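Local coordinates for protein QdtA (Thermoanaerobacterium thermosaccharolyticum, PDB 4ZU5) that belongs to the WxcM-like family of the cupin clan, forms a dimer of cupin-fold subunits and binds thymidine in this crystal form, at residues I29-K34 against H57-C62. Sequence-based numbering, arbitrary orientation.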
loop_
_atom_site.group_PDB
_atom_site.type_symbol
_atom_site.label_atom_id
_atom_site.label_comp_id
_atom_site.label_asym_id
_atom_site.label_seq_id
_atom_site.Cartn_x
_atom_site.Cartn_y
_atom_site.Cartn_z
ATOM N N ILE A 29 -10.823 7.329 1.489
ATOM C CA ILE A 29 -10.176 8.049 2.563
ATOM C C ILE A 29 -10.319 9.528 2.227
ATOM O O ILE A 29 -10.503 9.918 1.059
ATOM C CB ILE A 29 -8.703 7.693 2.700
ATOM C CG1 ILE A 29 -7.924 7.870 1.389
ATOM C CG2 ILE A 29 -8.567 6.230 3.151
ATOM C CD1 ILE A 29 -6.430 7.750 1.506
ATOM N N PRO A 30 -10.295 10.356 3.265
ATOM C CA PRO A 30 -10.599 11.747 3.079
ATOM C C PRO A 30 -9.502 12.625 2.459
ATOM O O PRO A 30 -9.831 13.758 2.114
ATOM C CB PRO A 30 -10.994 12.210 4.496
ATOM C CG PRO A 30 -10.286 11.245 5.409
ATOM C CD PRO A 30 -10.358 9.944 4.683
ATOM N N PHE A 31 -8.314 12.099 2.119
ATOM C CA PHE A 31 -7.221 12.929 1.594
ATOM C C PHE A 31 -6.623 12.319 0.332
ATOM O O PHE A 31 -6.895 11.173 0.047
ATOM C CB PHE A 31 -6.141 13.142 2.681
ATOM C CG PHE A 31 -5.591 11.877 3.294
ATOM C CD1 PHE A 31 -4.553 11.189 2.712
ATOM C CD2 PHE A 31 -6.060 11.420 4.529
ATOM C CE1 PHE A 31 -4.021 10.063 3.310
ATOM C CE2 PHE A 31 -5.536 10.315 5.125
ATOM C CZ PHE A 31 -4.544 9.603 4.513
ATOM N N ASP A 32 -5.851 13.074 -0.442
ATOM C CA ASP A 32 -5.102 12.498 -1.566
ATOM C C ASP A 32 -3.861 11.850 -1.018
ATOM O O ASP A 32 -3.204 12.378 -0.109
ATOM C CB ASP A 32 -4.596 13.562 -2.545
ATOM C CG ASP A 32 -5.696 14.141 -3.402
ATOM O OD1 ASP A 32 -6.279 13.375 -4.200
ATOM O OD2 ASP A 32 -5.935 15.362 -3.260
ATOM N N ILE A 33 -3.485 10.747 -1.636
ATOM C CA ILE A 33 -2.300 10.001 -1.245
ATOM C C ILE A 33 -1.057 10.613 -1.923
ATOM O O ILE A 33 -0.853 10.465 -3.147
ATOM C CB ILE A 33 -2.442 8.529 -1.664
ATOM C CG1 ILE A 33 -3.772 7.926 -1.180
ATOM C CG2 ILE A 33 -1.244 7.728 -1.197
ATOM C CD1 ILE A 33 -4.137 6.619 -1.841
ATOM N N LYS A 34 -0.230 11.287 -1.134
ATOM C CA LYS A 34 1.017 11.865 -1.654
ATOM C C LYS A 34 2.152 10.868 -1.455
ATOM O O LYS A 34 3.177 10.935 -2.133
ATOM C CB LYS A 34 1.365 13.209 -0.998
ATOM C CG LYS A 34 0.275 14.265 -1.127
ATOM C CD LYS A 34 0.572 15.222 -2.264
ATOM C CE LYS A 34 -0.157 16.558 -2.083
ATOM N NZ LYS A 34 -1.627 16.367 -2.291
ATOM N N HIS A 57 -1.961 13.556 7.923
ATOM C CA HIS A 57 -3.086 12.657 8.150
ATOM C C HIS A 57 -2.604 11.367 7.508
ATOM O O HIS A 57 -1.906 11.408 6.497
ATOM C CB HIS A 57 -4.378 13.200 7.512
ATOM C CG HIS A 57 -4.867 14.481 8.114
ATOM N ND1 HIS A 57 -5.921 14.557 9.001
ATOM C CD2 HIS A 57 -4.478 15.758 7.894
ATOM C CE1 HIS A 57 -6.082 15.815 9.388
ATOM N NE2 HIS A 57 -5.204 16.559 8.738
ATOM N N GLN A 58 -2.895 10.245 8.159
ATOM C CA GLN A 58 -2.427 8.942 7.750
ATOM C C GLN A 58 -3.536 7.943 7.948
ATOM O O GLN A 58 -4.403 8.134 8.817
ATOM C CB GLN A 58 -1.318 8.534 8.722
ATOM C CG GLN A 58 -0.044 9.325 8.557
ATOM C CD GLN A 58 1.112 8.631 9.279
ATOM O OE1 GLN A 58 0.944 8.032 10.335
ATOM N NE2 GLN A 58 2.274 8.666 8.670
ATOM N N VAL A 59 -3.450 6.847 7.208
ATOM C CA VAL A 59 -4.245 5.662 7.433
ATOM C C VAL A 59 -3.304 4.486 7.479
ATOM O O VAL A 59 -2.550 4.262 6.564
ATOM C CB VAL A 59 -5.282 5.503 6.325
ATOM C CG1 VAL A 59 -6.005 4.173 6.375
ATOM C CG2 VAL A 59 -6.320 6.630 6.435
ATOM N N LEU A 60 -3.423 3.695 8.526
ATOM C CA LEU A 60 -2.611 2.498 8.686
ATOM C C LEU A 60 -3.442 1.265 8.368
ATOM O O LEU A 60 -4.606 1.147 8.788
ATOM C CB LEU A 60 -2.096 2.390 10.134
ATOM C CG LEU A 60 -0.879 3.210 10.569
ATOM C CD1 LEU A 60 -1.024 4.699 10.254
ATOM C CD2 LEU A 60 -0.576 3.060 12.052
ATOM N N ILE A 61 -2.850 0.299 7.692
ATOM C CA ILE A 61 -3.575 -0.940 7.332
ATOM C C ILE A 61 -2.645 -2.132 7.424
ATOM O O ILE A 61 -1.529 -2.099 6.897
ATOM C CB ILE A 61 -4.117 -0.897 5.860
ATOM C CG1 ILE A 61 -4.744 0.458 5.555
ATOM C CG2 ILE A 61 -5.098 -2.035 5.570
ATOM C CD1 ILE A 61 -4.574 0.892 4.121
ATOM N N CYS A 62 -3.111 -3.191 8.075
ATOM C CA CYS A 62 -2.301 -4.407 8.218
ATOM C C CYS A 62 -2.742 -5.418 7.190
ATOM O O CYS A 62 -3.910 -5.834 7.194
ATOM C CB CYS A 62 -2.452 -4.952 9.622
ATOM S SG CYS A 62 -1.589 -6.540 9.711
#
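The backbone carbonyl oxygen of His57 sits over one face of the Phe31 ring, displaced toward its rim, with O 3.8 Å from CZ. This is packing in the antiparallel beta-sandwich (jelly roll) of the cupin fold: the loop 29-34, which leads into strand 35-40, packs Ile29 and Phe31 against His57 and the first residues of strand 58-64, a central strand of its sheet. A flat ring suits the place because it offers two faces: one lies under the carbonyl oxygen of His57, and the other takes CD1 of Ile29 toward its rim, 3.8 Å from the ring plane. With CG lodged between the backbone N and the carbonyl carbon (chi1 54°), the ring of Phe31 turns to the strand, where CD2 meets CB of His57 at 3.9 Å. The imidazole itself leads away, and its ND1 is hydrogen-bonded to Tyr90. Strand alternation sends Gln58 the other way; its side chain lies about 7 Å from the bound thymidine, with OE1 hydrogen-bonded to NH1 of Arg97 and NE2 to the hydroxyl of Tyr37. Val59 faces the loop again, and beta-branching puts CG2 beside the backbone N. This one methyl serves both loop residues: CG2 of Val59 lies 4.0 Å from CZ of Phe31, approached obliquely, and 4.0 Å from CG2 of Ile29.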